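Local coordinates for protein multicopper oxidase (Arthrobacter sp. FB24, PDB 3GDC) that probably oxidises phenolic or similar substrates with bound copper ions and passes the electrons to dioxygen, as laccases of the multicopper oxidase family do, at residues A[166-171]-A[210-215]; A[78-83]-A[109-114]. All blocks are in the same frame, centred on the assembly; numbering follows the deposited sequence.

Interaction 1: residues A[166-171]-A[210-215]; sequences VMVMNG and INVLEY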
# COMPACT_ATOMS: atom_id res chain seq x y z
N VAL A 166 -0.60 14.40 -17.14
CA VAL A 166 -0.53 12.95 -16.93
C VAL A 166 0.91 12.54 -16.62
O VAL A 166 1.87 12.99 -17.26
CB VAL A 166 -1.13 12.12 -18.12
CG1 VAL A 166 -0.46 12.43 -19.46
CG2 VAL A 166 -1.10 10.62 -17.83
N MET A 167 1.04 11.68 -15.61
CA MET A 167 2.34 11.16 -15.19
C MET A 167 2.28 9.64 -15.06
O MET A 167 1.59 9.10 -14.18
CB MET A 167 2.75 11.78 -13.85
CG MET A 167 3.07 13.26 -13.96
SD MET A 167 3.79 13.87 -12.43
CE MET A 167 4.27 15.53 -12.98
N VAL A 168 3.01 8.96 -15.94
CA VAL A 168 3.08 7.50 -15.91
C VAL A 168 4.45 7.09 -15.33
O VAL A 168 5.50 7.45 -15.88
CB VAL A 168 2.86 6.87 -17.30
CG1 VAL A 168 2.92 5.35 -17.19
CG2 VAL A 168 1.52 7.34 -17.92
N MET A 169 4.40 6.38 -14.21
CA MET A 169 5.61 5.94 -13.52
C MET A 169 5.96 4.54 -13.99
O MET A 169 5.14 3.63 -13.90
CB MET A 169 5.39 5.92 -12.00
CG MET A 169 4.96 7.24 -11.39
SD MET A 169 4.73 7.12 -9.60
CE MET A 169 3.28 6.04 -9.50
N ASN A 170 7.18 4.37 -14.50
CA ASN A 170 7.61 3.07 -15.01
C ASN A 170 9.03 2.70 -14.58
O ASN A 170 9.68 3.43 -13.82
CB ASN A 170 7.50 3.03 -16.55
CG ASN A 170 8.53 3.94 -17.23
OD1 ASN A 170 9.33 4.58 -16.56
ND2 ASN A 170 8.51 3.99 -18.56
N GLY A 171 9.47 1.56 -15.09
CA GLY A 171 10.82 1.05 -14.83
C GLY A 171 11.37 0.45 -16.10
O GLY A 171 10.61 0.03 -16.98
N ILE A 210 -0.32 7.43 -12.82
CA ILE A 210 -0.55 6.03 -13.12
C ILE A 210 0.71 5.23 -12.90
O ILE A 210 1.76 5.57 -13.43
CB ILE A 210 -0.98 5.85 -14.60
CG1 ILE A 210 -2.24 6.67 -14.87
CG2 ILE A 210 -1.17 4.37 -14.94
CD1 ILE A 210 -2.40 7.06 -16.32
N ASN A 211 0.58 4.13 -12.16
CA ASN A 211 1.72 3.26 -11.93
C ASN A 211 1.70 2.03 -12.82
O ASN A 211 0.80 1.18 -12.69
CB ASN A 211 1.81 2.83 -10.46
CG ASN A 211 3.09 2.06 -10.18
OD1 ASN A 211 4.13 2.36 -10.78
ND2 ASN A 211 3.02 1.06 -9.31
N VAL A 212 2.70 1.90 -13.71
CA VAL A 212 2.86 0.67 -14.50
C VAL A 212 4.13 -0.13 -14.14
O VAL A 212 4.47 -1.10 -14.80
CB VAL A 212 2.81 0.93 -16.01
CG1 VAL A 212 1.53 1.62 -16.39
CG2 VAL A 212 4.03 1.75 -16.46
N LEU A 213 4.83 0.30 -13.08
CA LEU A 213 6.10 -0.31 -12.73
C LEU A 213 6.00 -1.83 -12.56
O LEU A 213 5.21 -2.34 -11.77
CB LEU A 213 6.67 0.35 -11.46
CG LEU A 213 7.97 -0.22 -10.90
CD1 LEU A 213 9.11 -0.05 -11.90
CD2 LEU A 213 8.25 0.51 -9.60
N GLU A 214 6.81 -2.54 -13.33
CA GLU A 214 6.87 -3.99 -13.25
C GLU A 214 7.99 -4.40 -12.28
O GLU A 214 8.90 -3.60 -11.98
CB GLU A 214 7.09 -4.58 -14.65
CG GLU A 214 7.06 -6.11 -14.72
CD GLU A 214 5.79 -6.69 -14.12
OE1 GLU A 214 4.76 -6.70 -14.83
OE2 GLU A 214 5.81 -7.08 -12.92
N TYR A 215 7.89 -5.63 -11.76
CA TYR A 215 8.92 -6.28 -10.91
C TYR A 215 8.88 -5.81 -9.45
O TYR A 215 8.71 -6.63 -8.54
CB TYR A 215 10.32 -6.18 -11.54
CG TYR A 215 10.40 -6.70 -12.97
CD1 TYR A 215 10.24 -8.06 -13.25
CD2 TYR A 215 10.62 -5.83 -14.04
CE1 TYR A 215 10.29 -8.53 -14.55
CE2 TYR A 215 10.67 -6.30 -15.36
CZ TYR A 215 10.51 -7.65 -15.60
OH TYR A 215 10.57 -8.12 -16.89
O HOH W 1 8.04 -1.06 -15.66

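Interaction 2: residues A[78-83]-A[109-114]; sequences IHFTNA and GSIAPG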
# COMPACT_ATOMS: atom_id res chain seq x y z
N ILE A 78 -10.86 1.67 -30.86
CA ILE A 78 -9.41 1.68 -30.98
C ILE A 78 -9.01 0.71 -32.06
O ILE A 78 -9.16 -0.50 -31.89
CB ILE A 78 -8.73 1.30 -29.65
CG1 ILE A 78 -9.11 2.29 -28.54
CG2 ILE A 78 -7.22 1.17 -29.83
CD1 ILE A 78 -8.43 3.60 -28.63
N HIS A 79 -8.50 1.25 -33.16
CA HIS A 79 -8.08 0.45 -34.32
C HIS A 79 -6.63 0.06 -34.12
O HIS A 79 -5.72 0.86 -34.38
CB HIS A 79 -8.25 1.25 -35.61
CG HIS A 79 -9.63 1.82 -35.78
ND1 HIS A 79 -10.70 1.05 -36.17
CD2 HIS A 79 -10.11 3.07 -35.59
CE1 HIS A 79 -11.79 1.80 -36.21
NE2 HIS A 79 -11.46 3.03 -35.86
N PHE A 80 -6.43 -1.15 -33.64
CA PHE A 80 -5.12 -1.67 -33.29
C PHE A 80 -4.51 -2.43 -34.46
O PHE A 80 -5.17 -3.28 -35.06
CB PHE A 80 -5.24 -2.60 -32.08
CG PHE A 80 -3.93 -3.20 -31.63
CD1 PHE A 80 -2.82 -2.39 -31.38
CD2 PHE A 80 -3.81 -4.57 -31.43
CE1 PHE A 80 -1.61 -2.94 -30.94
CE2 PHE A 80 -2.61 -5.14 -31.00
CZ PHE A 80 -1.51 -4.32 -30.75
N THR A 81 -3.27 -2.10 -34.80
CA THR A 81 -2.48 -2.88 -35.75
C THR A 81 -1.18 -3.31 -35.08
O THR A 81 -0.52 -2.50 -34.42
CB THR A 81 -2.17 -2.10 -37.04
OG1 THR A 81 -3.39 -1.76 -37.70
CG2 THR A 81 -1.31 -2.93 -38.02
N ASN A 82 -0.83 -4.58 -35.23
CA ASN A 82 0.41 -5.10 -34.69
C ASN A 82 1.48 -5.08 -35.77
O ASN A 82 1.46 -5.91 -36.68
CB ASN A 82 0.25 -6.52 -34.11
CG ASN A 82 1.52 -7.03 -33.44
OD1 ASN A 82 2.52 -6.31 -33.39
ND2 ASN A 82 1.48 -8.26 -32.94
N ALA A 83 2.39 -4.11 -35.68
CA ALA A 83 3.52 -4.03 -36.60
C ALA A 83 4.82 -4.53 -35.97
O ALA A 83 5.91 -4.34 -36.52
CB ALA A 83 3.68 -2.59 -37.13
N GLY A 109 -8.56 -12.69 -29.08
CA GLY A 109 -7.33 -13.03 -28.35
C GLY A 109 -6.08 -12.35 -28.87
O GLY A 109 -6.10 -11.15 -29.15
N SER A 110 -4.99 -13.11 -28.99
CA SER A 110 -3.70 -12.57 -29.47
C SER A 110 -3.81 -11.99 -30.88
O SER A 110 -4.41 -12.61 -31.77
CB SER A 110 -2.62 -13.64 -29.46
OG SER A 110 -2.45 -14.18 -28.15
N ILE A 111 -3.26 -10.80 -31.06
CA ILE A 111 -3.19 -10.19 -32.38
C ILE A 111 -1.81 -10.47 -32.96
O ILE A 111 -0.81 -10.02 -32.42
CB ILE A 111 -3.49 -8.66 -32.37
CG1 ILE A 111 -4.80 -8.33 -31.61
CG2 ILE A 111 -3.48 -8.08 -33.80
CD1 ILE A 111 -6.05 -9.18 -31.99
N ALA A 112 -1.77 -11.26 -34.04
CA ALA A 112 -0.51 -11.66 -34.65
C ALA A 112 0.20 -10.50 -35.36
O ALA A 112 -0.45 -9.52 -35.76
CB ALA A 112 -0.74 -12.83 -35.62
N PRO A 113 1.53 -10.61 -35.53
CA PRO A 113 2.27 -9.62 -36.33
C PRO A 113 1.63 -9.43 -37.71
O PRO A 113 1.36 -10.42 -38.40
CB PRO A 113 3.65 -10.26 -36.45
CG PRO A 113 3.79 -11.07 -35.24
CD PRO A 113 2.43 -11.64 -34.99
N GLY A 114 1.38 -8.18 -38.08
CA GLY A 114 0.76 -7.85 -39.36
C GLY A 114 -0.76 -7.77 -39.32
O GLY A 114 -1.39 -7.34 -40.28

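Interaction 1: residues A[166-171]-A[210-215]
Val168 pairs with Ile210 and Met169 with Asn211 in parallel register, joining neighbouring strands of a cupredoxin-type beta sandwich. The backbone bonds alternate: Ile210 N gives to Met167 O (2.9 Å), Met169 N to Ile210 O (2.9 Å) and Val212 N to Met169 O (3.0 Å). From Val212 on the chain departs from the sheet, and one water links the two segments by accepting from both Gly171 N and Glu214 N.

Among apolar contacts, Ile210 CD1 lies 4.1 Å from Val166 CG2, and Val168 CG1 meets Val212 CG2 at 3.8 Å. On the other face, the side chains of Met169 and Asn211 run roughly perpendicular to each other. The methionine bends at chi3 (-68°), which brings its CE to 3.7 Å from Asn211 CB. Farther along, the CD1 branch of Leu213 rests on Gly171 CA.

Polar side-chain bonding centres on Asn211 OD1, which takes two donors, Leu213 N and Asn219 ND2 of strand 218-223. Replacing Asn211 by an alanine removes OD1, and both donors would probably be left without this acceptor, the turn freer to shift. That turn is an Asx turn: Leu213 N approaches Asn211 OD1 at 3.2 Å from above the carbonyl plane, 64° out of it.

Interaction 2: residues A[78-83]-A[109-114]
The end of strand 75-82 meets the irregular loop 109-114 through a single backbone bond, Gly114 N to Asn82 O at 2.7 Å, with Asn82 and Pro113 the nearest CA pair at 5.2 Å. Gly114 adopts a positive phi of 90°, where a beta carbon would collide with the carbonyl oxygen of Pro113, so the lack of a side chain suits the chain's course here.

Asn82 supplies the polar half of the contact with both its backbone and its side chain. With CG anti to the backbone N (chi1 -176°), its amide extends toward the loop, and ND2 donates to Ile111 O at 2.9 Å. The acceptor lies close to the amide plane of Asn82, whereas the donor is tilted 33° from the carbonyl plane of Ile111. The same ND2 also bonds His86 O, while OD1 accepts from Gly84 N. Three bonds thus hold this buried amide and fix which of its ends faces the loop. Its CB, meanwhile, sits 3.5 Å from Ala112 O.

The apolar half belongs to Phe80 and Ile111, whose side chains run alongside each other but point opposite ways. Ile111 CG1 comes to the ring edge in the plane of the ring, 3.9 Å from Phe80 CD2, and Ile111 CB approaches Phe80 CE2 obliquely. The CG2 branch of Ile111 turns to Asn82 CB at 4.1 Å, spanning the apolar and polar halves. Phe117 and Tyr119 of strand 116-122 also touch Ile111, extending the hydrophobic packing.

Asn82 in turn touches His88, a copper ligand seen in this structure together with Cys133 and His141. The contact therefore pins a loop to a strand end beside a cysteine-histidine copper centre, the type 1 site characteristic of a cupredoxin domain.

How the interactions relate
Following the chain from the N terminus, interaction 2 comes first: strand 75-82 leads into a 25-residue connection that includes strand 91-92 and returns through 109-114 just before strand 116-122. Strand 163-172 comes later, and interaction 1 closes a second loop, of 38 residues, when the chain returns in strand 205-211. The two loops follow in series, neither nesting nor crossing. Their centres lie about 23 Å apart and they do not touch. The pair illustrates two ways in which distant parts of a beta sandwich are joined: interaction 1 joins adjacent strands of one sheet in a buried contact, whereas interaction 2 fastens a partly exposed loop to a strand's end.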